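Local coordinates for protein virulence factor (Pectobacterium carotovorum, PDB 2W3Y) that acts as a virulence factor toward Drosophila, is S-palmitoylated and binds lipid vesicles, its precise biochemical activity remaining uncertain, at residues Phe30-Gly35 with Ala74-Asn79; Tyr47-Ala52 with Asp176-Thr181; Val97-Ile102 with Asp222-Thr227; Gly139-Phe144 with Asp264-Val269. One frame throughout, in Å; residues are numbered along the deposited sequence.

Contact 1 of 4, residues Phe30-Gly35 with Ala74-Asn79; sequences FDIVPG and ASAAVN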
loop_
_atom_site.group_PDB
_atom_site.type_symbol
_atom_site.label_atom_id
_atom_site.label_comp_id
_atom_site.label_asym_id
_atom_site.label_seq_id
_atom_site.Cartn_x
_atom_site.Cartn_y
_atom_site.Cartn_z
ATOM N N PHE A 30 -6.792 -13.445 11.537
ATOM C CA PHE A 30 -7.997 -12.791 11.028
ATOM C C PHE A 30 -8.016 -12.671 9.504
ATOM O O PHE A 30 -7.014 -12.329 8.897
ATOM C CB PHE A 30 -8.195 -11.452 11.719
ATOM C CG PHE A 30 -8.304 -11.569 13.221
ATOM C CD1 PHE A 30 -9.419 -12.179 13.807
ATOM C CD2 PHE A 30 -7.282 -11.108 14.044
ATOM C CE1 PHE A 30 -9.524 -12.304 15.207
ATOM C CE2 PHE A 30 -7.378 -11.218 15.446
ATOM C CZ PHE A 30 -8.495 -11.829 16.026
ATOM N N ASP A 31 -9.166 -12.982 8.905
ATOM C CA ASP A 31 -9.367 -12.824 7.456
ATOM C C ASP A 31 -9.115 -11.380 7.012
ATOM O O ASP A 31 -9.448 -10.444 7.736
ATOM C CB ASP A 31 -10.786 -13.231 7.064
ATOM C CG ASP A 31 -11.032 -14.721 7.217
ATOM O OD1 ASP A 31 -10.048 -15.492 7.238
ATOM O OD2 ASP A 31 -12.221 -15.122 7.302
ATOM N N ILE A 32 -8.523 -11.208 5.831
ATOM C CA ILE A 32 -8.295 -9.871 5.278
ATOM C C ILE A 32 -9.261 -9.604 4.142
ATOM O O ILE A 32 -9.952 -10.517 3.683
ATOM C CB ILE A 32 -6.806 -9.628 4.853
ATOM C CG1 ILE A 32 -6.412 -10.518 3.658
ATOM C CG2 ILE A 32 -5.877 -9.784 6.090
ATOM C CD1 ILE A 32 -5.093 -10.112 2.966
ATOM N N VAL A 33 -9.334 -8.350 3.712
ATOM C CA VAL A 33 -10.232 -7.977 2.652
ATOM C C VAL A 33 -9.708 -8.600 1.350
ATOM O O VAL A 33 -8.535 -8.420 1.011
ATOM C CB VAL A 33 -10.364 -6.449 2.549
ATOM C CG1 VAL A 33 -11.151 -6.043 1.279
ATOM C CG2 VAL A 33 -10.996 -5.875 3.850
ATOM N N PRO A 34 -10.561 -9.368 0.648
ATOM C CA PRO A 34 -10.117 -10.033 -0.591
ATOM C C PRO A 34 -9.615 -9.038 -1.639
ATOM O O PRO A 34 -10.232 -7.983 -1.852
ATOM C CB PRO A 34 -11.382 -10.763 -1.068
ATOM C CG PRO A 34 -12.155 -10.989 0.216
ATOM C CD PRO A 34 -11.953 -9.714 0.975
ATOM N N GLY A 35 -8.498 -9.378 -2.277
ATOM C CA GLY A 35 -7.813 -8.461 -3.187
ATOM C C GLY A 35 -8.628 -8.091 -4.411
ATOM O O GLY A 35 -8.534 -6.975 -4.903
ATOM N N ALA A 74 -4.349 -3.844 9.418
ATOM C CA ALA A 74 -5.333 -2.835 9.029
ATOM C C ALA A 74 -6.465 -3.465 8.195
ATOM O O ALA A 74 -7.657 -3.239 8.450
ATOM C CB ALA A 74 -4.671 -1.686 8.291
ATOM N N SER A 75 -6.080 -4.288 7.225
ATOM C CA SER A 75 -7.028 -4.968 6.354
ATOM C C SER A 75 -8.001 -5.886 7.096
ATOM O O SER A 75 -9.181 -5.935 6.748
ATOM C CB SER A 75 -6.304 -5.767 5.270
ATOM O OG SER A 75 -7.264 -6.325 4.394
ATOM N N ALA A 76 -7.495 -6.612 8.096
ATOM C CA ALA A 76 -8.322 -7.515 8.908
ATOM C C ALA A 76 -9.362 -6.786 9.780
ATOM O O ALA A 76 -10.515 -7.243 9.877
ATOM C CB ALA A 76 -7.449 -8.460 9.732
ATOM N N ALA A 77 -8.967 -5.646 10.356
ATOM C CA ALA A 77 -9.878 -4.747 11.090
ATOM C C ALA A 77 -11.014 -4.224 10.206
ATOM O O ALA A 77 -12.183 -4.242 10.603
ATOM C CB ALA A 77 -9.097 -3.575 11.699
ATOM N N VAL A 78 -10.661 -3.789 8.996
ATOM C CA VAL A 78 -11.621 -3.311 8.001
ATOM C C VAL A 78 -12.621 -4.398 7.621
ATOM O O VAL A 78 -13.820 -4.141 7.599
ATOM C CB VAL A 78 -10.919 -2.792 6.706
ATOM C CG1 VAL A 78 -11.942 -2.638 5.560
ATOM C CG2 VAL A 78 -10.207 -1.482 6.981
ATOM N N ASN A 79 -12.104 -5.590 7.312
ATOM C CA ASN A 79 -12.900 -6.758 6.966
ATOM C C ASN A 79 -13.958 -7.114 8.020
ATOM O O ASN A 79 -15.122 -7.391 7.688
ATOM C CB ASN A 79 -11.984 -7.961 6.754
ATOM C CG ASN A 79 -12.719 -9.147 6.169
ATOM O OD1 ASN A 79 -13.220 -9.087 5.050
ATOM N ND2 ASN A 79 -12.797 -10.231 6.931
HETATM O O HOH W 1 -11.216 -9.877 9.736
#

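Contact 2 of 4, residues Tyr47-Ala52 with Asp176-Thr181; sequences YQFNEA and DLFQDT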
loop_
_atom_site.group_PDB
_atom_site.type_symbol
_atom_site.label_atom_id
_atom_site.label_comp_id
_atom_site.label_asym_id
_atom_site.label_seq_id
_atom_site.Cartn_x
_atom_site.Cartn_y
_atom_site.Cartn_z
ATOM N N TYR A 47 6.919 -1.942 -2.041
ATOM C CA TYR A 47 7.898 -1.373 -2.954
ATOM C C TYR A 47 9.163 -1.022 -2.206
ATOM O O TYR A 47 9.136 -0.263 -1.237
ATOM C CB TYR A 47 7.377 -0.114 -3.640
ATOM C CG TYR A 47 6.096 -0.303 -4.424
ATOM C CD1 TYR A 47 5.867 -1.469 -5.164
ATOM C CD2 TYR A 47 5.115 0.695 -4.436
ATOM C CE1 TYR A 47 4.678 -1.654 -5.883
ATOM C CE2 TYR A 47 3.925 0.524 -5.168
ATOM C CZ TYR A 47 3.722 -0.652 -5.891
ATOM O OH TYR A 47 2.563 -0.839 -6.621
ATOM N N GLN A 48 10.273 -1.565 -2.666
ATOM C CA GLN A 48 11.564 -1.114 -2.170
ATOM C C GLN A 48 12.284 -0.352 -3.262
ATOM O O GLN A 48 12.431 -0.854 -4.374
ATOM C CB GLN A 48 12.406 -2.281 -1.665
ATOM C CG GLN A 48 13.733 -1.796 -1.084
ATOM C CD GLN A 48 14.607 -2.918 -0.562
ATOM O OE1 GLN A 48 14.112 -3.959 -0.119
ATOM N NE2 GLN A 48 15.921 -2.710 -0.616
ATOM N N PHE A 49 12.726 0.859 -2.944
ATOM C CA PHE A 49 13.417 1.692 -3.911
ATOM C C PHE A 49 14.910 1.659 -3.650
ATOM O O PHE A 49 15.383 2.249 -2.684
ATOM C CB PHE A 49 12.877 3.135 -3.898
ATOM C CG PHE A 49 11.412 3.222 -4.183
ATOM C CD1 PHE A 49 10.890 2.747 -5.392
ATOM C CD2 PHE A 49 10.539 3.746 -3.227
ATOM C CE1 PHE A 49 9.508 2.820 -5.662
ATOM C CE2 PHE A 49 9.169 3.821 -3.482
ATOM C CZ PHE A 49 8.653 3.358 -4.694
ATOM N N ASN A 50 15.617 0.928 -4.516
ATOM C CA ASN A 50 17.074 0.706 -4.453
ATOM C C ASN A 50 17.489 -0.329 -3.422
ATOM O O ASN A 50 16.899 -0.422 -2.358
ATOM C CB ASN A 50 17.841 2.019 -4.227
ATOM C CG ASN A 50 17.598 3.033 -5.324
ATOM O OD1 ASN A 50 17.607 2.694 -6.505
ATOM N ND2 ASN A 50 17.391 4.292 -4.936
ATOM N N GLU A 51 18.512 -1.111 -3.763
ATOM C CA GLU A 51 19.136 -2.026 -2.815
ATOM C C GLU A 51 19.769 -1.214 -1.696
ATOM O O GLU A 51 20.292 -0.122 -1.930
ATOM C CB GLU A 51 20.192 -2.898 -3.506
ATOM C CG GLU A 51 19.624 -3.997 -4.428
ATOM C CD GLU A 51 19.274 -5.289 -3.684
ATOM O OE1 GLU A 51 19.455 -5.353 -2.440
ATOM O OE2 GLU A 51 18.806 -6.251 -4.343
ATOM N N ALA A 52 19.675 -1.745 -0.485
ATOM C CA ALA A 52 20.259 -1.141 0.702
ATOM C C ALA A 52 21.777 -1.360 0.730
ATOM O O ALA A 52 22.250 -2.390 0.261
ATOM C CB ALA A 52 19.624 -1.740 1.944
ATOM N N ASP A 176 12.312 3.241 1.282
ATOM C CA ASP A 176 13.137 4.211 0.569
ATOM C C ASP A 176 14.583 4.142 1.009
ATOM O O ASP A 176 14.879 4.348 2.177
ATOM C CB ASP A 176 12.690 5.663 0.819
ATOM C CG ASP A 176 11.209 5.895 0.592
ATOM O OD1 ASP A 176 10.550 5.099 -0.110
ATOM O OD2 ASP A 176 10.713 6.894 1.146
ATOM N N LEU A 177 15.472 3.892 0.049
ATOM C CA LEU A 177 16.927 3.939 0.279
ATOM C C LEU A 177 17.519 4.989 -0.630
ATOM O O LEU A 177 17.900 4.699 -1.755
ATOM C CB LEU A 177 17.560 2.557 0.038
ATOM C CG LEU A 177 16.994 1.745 1.195
ATOM C CD1 LEU A 177 16.124 0.560 0.776
ATOM C CD2 LEU A 177 18.024 1.463 2.294
ATOM N N PHE A 178 17.543 6.220 -0.136
ATOM C CA PHE A 178 17.932 7.381 -0.908
ATOM C C PHE A 178 19.013 8.139 -0.149
ATOM O O PHE A 178 19.126 8.023 1.081
ATOM C CB PHE A 178 16.736 8.342 -1.081
ATOM C CG PHE A 178 15.615 7.806 -1.941
ATOM C CD1 PHE A 178 15.874 7.238 -3.198
ATOM C CD2 PHE A 178 14.296 7.906 -1.511
ATOM C CE1 PHE A 178 14.834 6.756 -4.002
ATOM C CE2 PHE A 178 13.247 7.431 -2.308
ATOM C CZ PHE A 178 13.523 6.849 -3.554
ATOM N N GLN A 179 19.759 8.961 -0.877
ATOM C CA GLN A 179 20.783 9.831 -0.294
ATOM C C GLN A 179 20.210 11.112 0.305
ATOM O O GLN A 179 19.414 11.811 -0.351
ATOM C CB GLN A 179 21.793 10.227 -1.364
ATOM C CG GLN A 179 22.795 9.176 -1.731
ATOM C CD GLN A 179 23.637 9.604 -2.916
ATOM O OE1 GLN A 179 24.533 10.436 -2.785
ATOM N NE2 GLN A 179 23.335 9.055 -4.089
ATOM N N ASP A 180 20.618 11.434 1.533
ATOM C CA ASP A 180 20.416 12.790 2.075
ATOM C C ASP A 180 21.312 13.817 1.355
ATOM O O ASP A 180 22.049 13.459 0.430
ATOM C CB ASP A 180 20.552 12.838 3.616
ATOM C CG ASP A 180 21.990 12.582 4.131
ATOM O OD1 ASP A 180 22.987 12.825 3.416
ATOM O OD2 ASP A 180 22.104 12.147 5.299
ATOM N N THR A 181 21.232 15.086 1.758
ATOM C CA THR A 181 22.005 16.177 1.119
ATOM C C THR A 181 23.523 15.989 1.251
ATOM O O THR A 181 24.304 16.433 0.394
ATOM C CB THR A 181 21.613 17.568 1.689
ATOM O OG1 THR A 181 20.192 17.635 1.854
ATOM C CG2 THR A 181 22.048 18.693 0.741
#

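Contact 3 of 4, residues Val97-Ile102 with Asp222-Thr227; sequences VSNQLI and DTVGGT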
loop_
_atom_site.group_PDB
_atom_site.type_symbol
_atom_site.label_atom_id
_atom_site.label_comp_id
_atom_site.label_asym_id
_atom_site.label_seq_id
_atom_site.Cartn_x
_atom_site.Cartn_y
_atom_site.Cartn_z
ATOM N N VAL A 97 -9.435 3.340 10.436
ATOM C CA VAL A 97 -8.567 2.329 11.062
ATOM C C VAL A 97 -7.096 2.781 11.059
ATOM O O VAL A 97 -6.388 2.624 12.067
ATOM C CB VAL A 97 -8.769 0.930 10.396
ATOM C CG1 VAL A 97 -7.675 -0.059 10.801
ATOM C CG2 VAL A 97 -10.178 0.349 10.726
ATOM N N SER A 98 -6.639 3.353 9.935
ATOM C CA SER A 98 -5.296 3.930 9.852
ATOM C C SER A 98 -5.058 5.111 10.823
ATOM O O SER A 98 -3.972 5.250 11.362
ATOM C CB SER A 98 -4.973 4.352 8.404
ATOM O OG SER A 98 -5.137 3.258 7.507
ATOM N N ASN A 99 -6.069 5.955 11.033
ATOM C CA ASN A 99 -5.986 7.069 11.995
ATOM C C ASN A 99 -5.814 6.599 13.451
ATOM O O ASN A 99 -5.537 7.396 14.336
ATOM C CB ASN A 99 -7.222 7.973 11.892
ATOM C CG ASN A 99 -7.188 8.894 10.670
ATOM O OD1 ASN A 99 -6.122 9.210 10.125
ATOM N ND2 ASN A 99 -8.363 9.350 10.255
ATOM N N GLN A 100 -5.979 5.301 13.680
ATOM C CA GLN A 100 -5.726 4.698 14.980
ATOM C C GLN A 100 -4.297 4.167 15.076
ATOM O O GLN A 100 -3.638 4.347 16.111
ATOM C CB GLN A 100 -6.750 3.605 15.277
ATOM C CG GLN A 100 -8.175 4.113 15.418
ATOM C CD GLN A 100 -8.339 5.145 16.532
ATOM O OE1 GLN A 100 -8.764 6.272 16.283
ATOM N NE2 GLN A 100 -8.001 4.761 17.762
ATOM N N LEU A 101 -3.809 3.563 13.984
ATOM C CA LEU A 101 -2.440 3.027 13.898
ATOM C C LEU A 101 -1.343 4.095 13.880
ATOM O O LEU A 101 -0.303 3.937 14.529
ATOM C CB LEU A 101 -2.276 2.124 12.639
ATOM C CG LEU A 101 -3.064 0.812 12.601
ATOM C CD1 LEU A 101 -2.987 0.118 11.231
ATOM C CD2 LEU A 101 -2.663 -0.152 13.731
ATOM N N ILE A 102 -1.573 5.164 13.116
ATOM C CA ILE A 102 -0.554 6.186 12.813
ATOM C C ILE A 102 0.019 6.933 14.048
ATOM O O ILE A 102 1.230 6.977 14.219
ATOM C CB ILE A 102 -1.031 7.174 11.666
ATOM C CG1 ILE A 102 -1.309 6.423 10.341
ATOM C CG2 ILE A 102 -0.051 8.353 11.448
ATOM C CD1 ILE A 102 -0.186 5.563 9.824
ATOM N N ASP A 222 -7.603 9.778 -2.513
ATOM C CA ASP A 222 -7.578 10.088 -1.079
ATOM C C ASP A 222 -6.410 9.356 -0.429
ATOM O O ASP A 222 -6.180 8.181 -0.728
ATOM C CB ASP A 222 -8.859 9.608 -0.415
ATOM C CG ASP A 222 -10.085 10.320 -0.921
ATOM O OD1 ASP A 222 -10.083 11.570 -0.965
ATOM O OD2 ASP A 222 -11.063 9.611 -1.265
ATOM N N THR A 223 -5.678 10.038 0.447
ATOM C CA THR A 223 -4.447 9.487 1.009
ATOM C C THR A 223 -4.406 9.522 2.534
ATOM O O THR A 223 -4.906 10.464 3.171
ATOM C CB THR A 223 -3.147 10.165 0.421
ATOM O OG1 THR A 223 -2.977 11.488 0.945
ATOM C CG2 THR A 223 -3.172 10.239 -1.112
ATOM N N VAL A 224 -3.793 8.494 3.110
ATOM C CA VAL A 224 -3.493 8.418 4.545
ATOM C C VAL A 224 -2.225 7.565 4.697
ATOM O O VAL A 224 -1.971 6.653 3.900
ATOM C CB VAL A 224 -4.687 7.891 5.401
ATOM C CG1 VAL A 224 -4.861 6.389 5.277
ATOM C CG2 VAL A 224 -4.539 8.304 6.886
ATOM N N GLY A 225 -1.412 7.904 5.688
ATOM C CA GLY A 225 -0.154 7.204 5.886
ATOM C C GLY A 225 0.793 7.862 6.863
ATOM O O GLY A 225 0.514 8.934 7.405
ATOM N N GLY A 226 1.930 7.207 7.086
ATOM C CA GLY A 226 2.960 7.753 7.948
ATOM C C GLY A 226 4.262 7.016 7.768
ATOM O O GLY A 226 4.328 6.026 7.042
ATOM N N THR A 227 5.291 7.518 8.434
ATOM C CA THR A 227 6.628 6.927 8.428
ATOM C C THR A 227 6.769 6.094 9.702
ATOM O O THR A 227 6.465 6.581 10.789
ATOM C CB THR A 227 7.690 8.041 8.420
ATOM O OG1 THR A 227 7.511 8.874 7.263
ATOM C CG2 THR A 227 9.122 7.475 8.418
#

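Contact 4 of 4, residues Gly139-Phe144 with Asp264-Val269; sequences GNVTGF and DIFNGV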
loop_
_atom_site.group_PDB
_atom_site.type_symbol
_atom_site.label_atom_id
_atom_site.label_comp_id
_atom_site.label_asym_id
_atom_site.label_seq_id
_atom_site.Cartn_x
_atom_site.Cartn_y
_atom_site.Cartn_z
ATOM N N GLY A 139 13.355 4.022 -12.762
ATOM C CA GLY A 139 14.058 3.570 -13.954
ATOM C C GLY A 139 13.296 2.397 -14.546
ATOM O O GLY A 139 12.156 2.544 -14.988
ATOM N N ASN A 140 13.932 1.231 -14.523
ATOM C CA ASN A 140 13.346 -0.006 -15.007
ATOM C C ASN A 140 12.234 -0.495 -14.078
ATOM O O ASN A 140 12.484 -0.839 -12.921
ATOM C CB ASN A 140 14.429 -1.091 -15.134
ATOM C CG ASN A 140 13.947 -2.311 -15.896
ATOM O OD1 ASN A 140 12.847 -2.828 -15.655
ATOM N ND2 ASN A 140 14.770 -2.785 -16.831
ATOM N N VAL A 141 11.009 -0.534 -14.600
ATOM C CA VAL A 141 9.875 -1.067 -13.855
ATOM C C VAL A 141 9.163 -2.174 -14.636
ATOM O O VAL A 141 7.978 -2.429 -14.434
ATOM C CB VAL A 141 8.895 0.068 -13.407
ATOM C CG1 VAL A 141 9.639 1.088 -12.528
ATOM C CG2 VAL A 141 8.236 0.762 -14.612
ATOM N N THR A 142 9.905 -2.866 -15.505
ATOM C CA THR A 142 9.299 -3.843 -16.431
ATOM C C THR A 142 8.657 -5.030 -15.725
ATOM O O THR A 142 7.678 -5.588 -16.239
ATOM C CB THR A 142 10.297 -4.381 -17.507
ATOM O OG1 THR A 142 11.415 -5.003 -16.856
ATOM C CG2 THR A 142 10.764 -3.259 -18.426
ATOM N N GLY A 143 9.214 -5.425 -14.574
ATOM C CA GLY A 143 8.624 -6.471 -13.732
ATOM C C GLY A 143 7.251 -6.100 -13.182
ATOM O O GLY A 143 6.300 -6.879 -13.289
ATOM N N PHE A 144 7.142 -4.915 -12.582
ATOM C CA PHE A 144 5.841 -4.391 -12.138
ATOM C C PHE A 144 4.873 -4.244 -13.328
ATOM O O PHE A 144 3.684 -4.571 -13.209
ATOM C CB PHE A 144 6.015 -3.061 -11.399
ATOM C CG PHE A 144 4.716 -2.410 -11.001
ATOM C CD1 PHE A 144 3.949 -2.936 -9.963
ATOM C CD2 PHE A 144 4.254 -1.276 -11.661
ATOM C CE1 PHE A 144 2.731 -2.334 -9.589
ATOM C CE2 PHE A 144 3.032 -0.671 -11.294
ATOM C CZ PHE A 144 2.281 -1.208 -10.244
ATOM N N ASP A 264 8.753 -5.804 -5.087
ATOM C CA ASP A 264 9.966 -5.715 -5.880
ATOM C C ASP A 264 10.969 -4.793 -5.207
ATOM O O ASP A 264 10.607 -3.970 -4.347
ATOM C CB ASP A 264 9.646 -5.216 -7.301
ATOM C CG ASP A 264 10.648 -5.725 -8.357
ATOM O OD1 ASP A 264 11.574 -6.517 -8.012
ATOM O OD2 ASP A 264 10.505 -5.321 -9.538
ATOM N N ILE A 265 12.239 -4.990 -5.553
ATOM C CA ILE A 265 13.278 -3.999 -5.312
ATOM C C ILE A 265 13.530 -3.311 -6.638
ATOM O O ILE A 265 14.060 -3.911 -7.589
ATOM C CB ILE A 265 14.596 -4.617 -4.720
ATOM C CG1 ILE A 265 14.300 -5.285 -3.373
ATOM C CG2 ILE A 265 15.678 -3.542 -4.564
ATOM C CD1 ILE A 265 15.385 -6.234 -2.866
ATOM N N PHE A 266 13.109 -2.053 -6.727
ATOM C CA PHE A 266 13.306 -1.277 -7.939
ATOM C C PHE A 266 14.721 -0.709 -7.924
ATOM O O PHE A 266 15.196 -0.253 -6.880
ATOM C CB PHE A 266 12.291 -0.143 -8.017
ATOM C CG PHE A 266 10.883 -0.605 -8.244
ATOM C CD1 PHE A 266 10.447 -0.954 -9.516
ATOM C CD2 PHE A 266 9.996 -0.699 -7.178
ATOM C CE1 PHE A 266 9.145 -1.372 -9.734
ATOM C CE2 PHE A 266 8.677 -1.116 -7.381
ATOM C CZ PHE A 266 8.254 -1.453 -8.657
ATOM N N ASN A 267 15.377 -0.731 -9.078
ATOM C CA ASN A 267 16.755 -0.259 -9.207
ATOM C C ASN A 267 16.856 1.075 -9.931
ATOM O O ASN A 267 16.018 1.388 -10.792
ATOM C CB ASN A 267 17.619 -1.306 -9.925
ATOM C CG ASN A 267 17.658 -2.638 -9.184
ATOM O OD1 ASN A 267 17.971 -2.690 -7.991
ATOM N ND2 ASN A 267 17.326 -3.718 -9.886
ATOM N N GLY A 268 17.889 1.843 -9.576
ATOM C CA GLY A 268 18.178 3.149 -10.181
ATOM C C GLY A 268 17.128 4.214 -9.910
ATOM O O GLY A 268 16.794 4.994 -10.802
ATOM N N VAL A 269 16.619 4.259 -8.677
ATOM C CA VAL A 269 15.518 5.167 -8.303
ATOM C C VAL A 269 16.005 6.396 -7.519
ATOM O O VAL A 269 16.860 6.287 -6.642
ATOM C CB VAL A 269 14.421 4.403 -7.488
ATOM C CG1 VAL A 269 13.164 5.282 -7.226
ATOM C CG2 VAL A 269 14.024 3.128 -8.213
HETATM O O HOH W 2 13.302 1.730 -11.214
HETATM O O HOH W 3 14.095 -2.007 -11.524
HETATM O O HOH W 4 16.770 1.346 -13.735
HETATM O O HOH W 5 9.790 -3.886 -11.665
#

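Contact 1 of 4, residues Phe30-Gly35 with Ala74-Asn79
The loop 30-35 lies across one flank of helix 57-81, and a hydrogen bond from V33 N to S75 OG ties the two together. It is 3.0 Å long and fairly straight, 161° at the hydrogen. S75 carries OG anti to its own N (chi1 -176°), which lifts the hydroxyl off the helix to meet the loop backbone; the same oxygen is also hydrogen-bonded to Y44 OH of strand 40-49, so one buried hydroxyl serves two partners. Water adds to the polar set: a molecule 2.7 Å from D31 O donates to that carbonyl and to A76 O, and accepts from N79 ND2. Next to it A76 CA comes within 3.3 Å of D31 O, a CA-H...O contact. The far side of the N79 amide is occupied as well, OD1 being bonded to K88.

Apolar contacts fill in between. F30 CB meets A76 CB at 3.7 Å while the ring leads off to stack on H18. V33 CG2 settles over the next helical turn, 3.8 Å from V78 CG1 and 3.7 Å from N79 CB. The short side chains of S75 and A76 permit this closeness, an example of an irregular segment packed on a helix through S75, A76 and N79.

Contact 2 of 4, residues Tyr47-Ala52 with Asp176-Thr181
F49 and D176 form a parallel beta bridge where strands 40-49 and 166-179 run side by side in the mixed sheet, their short axes 17° apart. The backbone of F49 bonds on both sides of D176: its O accepts from L177 N over 3.2 Å, in the carbonyl plane, and it also pairs with H175. Just past the bridge strand 40-49 ends, and a side chain takes over the pairing: N50 ND2 donates to L177 O, also at 3.2 Å and nearly straight (164°). The same ND2 is held more closely by V269 O, so it ties strand 166-179 to segment 264-269. Q48, extended beyond CG, turns NE2 back onto N50 O at 3.0 Å, with OE1 bonded to R64.

Apolar packing gathers round L177. Its CD2 lies 3.6 Å from A52 CB, and V60 of helix 57-81 also packs on L177, whose CD1 meets the amide end of Q48. On the other side of the sheet F49 CB touches F178 CZ at 3.8 Å, and the N50 amide stands almost perpendicular to the F178 ring.

D176 OD2 forms a salt bridge with R190 and a hydrogen bond with Y275 OH; OD1 is hydrogen-bonded to T174 OG1. D176 points the same way as F49, and its OD1 sits at the edge of the F49 ring, in plane, 3.4 Å from CD2.

Contact 3 of 4, residues Val97-Ile102 with Asp222-Thr227
V224 pushes its two methyl groups from strand 214-228 against helix 91-105, CG1 resting 3.7 Å from S98 CB and CG2 the same distance from N99 OD1. With CG1 between the backbone N and the carbonyl carbon (chi1 76°), the valine spreads a branch to each of two consecutive helical residues. The S98 hydroxyl is turned back to bond W94 O within its own helix, so the serine presents chiefly its CB to the strand. N99 crosses V224 obliquely at the more exposed border.

One turn on, I102 reaches over two glycines. Its CD1 lies 3.8 Å from G226 N and 3.9 Å from G225 C, the delta methyl meeting bare peptide. With no side chain on G226, I102 faces the backbone itself. The axes of the two short segments are 8.6 Å apart and run in nearly the same direction, at 18°.

The strand's backbone bonds are spent within the sheet: V224 pairs with I193, G225 with I110 and G226 with F191. No hydrogen bond joins helix to strand here. The chemistry therefore implies a helix held on the sheet by shape, methyl groups of V224 and I102 meeting S98, N99 and the glycine backbone, with the S98 hydroxyl and the strand's backbone bonded within their own elements.

Contact 4 of 4, residues Gly139-Phe144 with Asp264-Val269
The segment 139-144 leads through a turn into helix 142-159, facing the end of strand 262-266 and the loop beyond it. No direct hydrogen bond joins the two backbones; the CA atoms of G139 and G268 are 5.6 Å apart, those of V141 and F266 6.8 Å, and water bridges the gap. One molecule accepts from G139 N and donates to N267 O, each at 2.8 Å; another accepts from N140 N and likewise donates to N267 O. A further water spans F144 N and D264 OD2.

N140 shapes the entry to the helix. Its OD1 accepts from T142 N at 2.9 Å, an Asx turn, and from T142 OG1 in the carbonyl plane, two bonds that fix the amide.

The F266 ring is the apolar centre. V141 CG1 comes obliquely to CD1 at 3.7 Å, while N140 O and F144 CB lie at its edge, in plane, F144 CB 3.9 Å from CZ. With CG anti to N (chi1 176°), the F144 ring leads off from F266 toward I130 and Q45, about 7 Å from the bound palmitic acid.

Water, not direct bonding, carries the polar part of this contact near the surface, while apolar contacts round F266 join the helix start to the sheet further in, near the lipid.

Overall arrangement
Contact 3 and contact 2 are the buried pair, and both reach the same mixed sheet: one sets a helix on it by shape alone, the other is strand pairing within it. Contacts 1 and 4 are partly buried and both use bridging water, beside a direct bond in contact 1 and without one in contact 4. Contact 1 touches contact 3 through the neighbouring helices 57-81 and 91-105, A74 and A77 packing on L101 and V97. Contacts 2 and 4 also touch, since N50 bridges strand 40-49 to the segment 264-269; their centres are 12 Å apart, with contact 1 about 29 Å from contact 2 across the chain's centre. Of contacts 2, 3 and 4, contact 4 is nearest the palmitic acid.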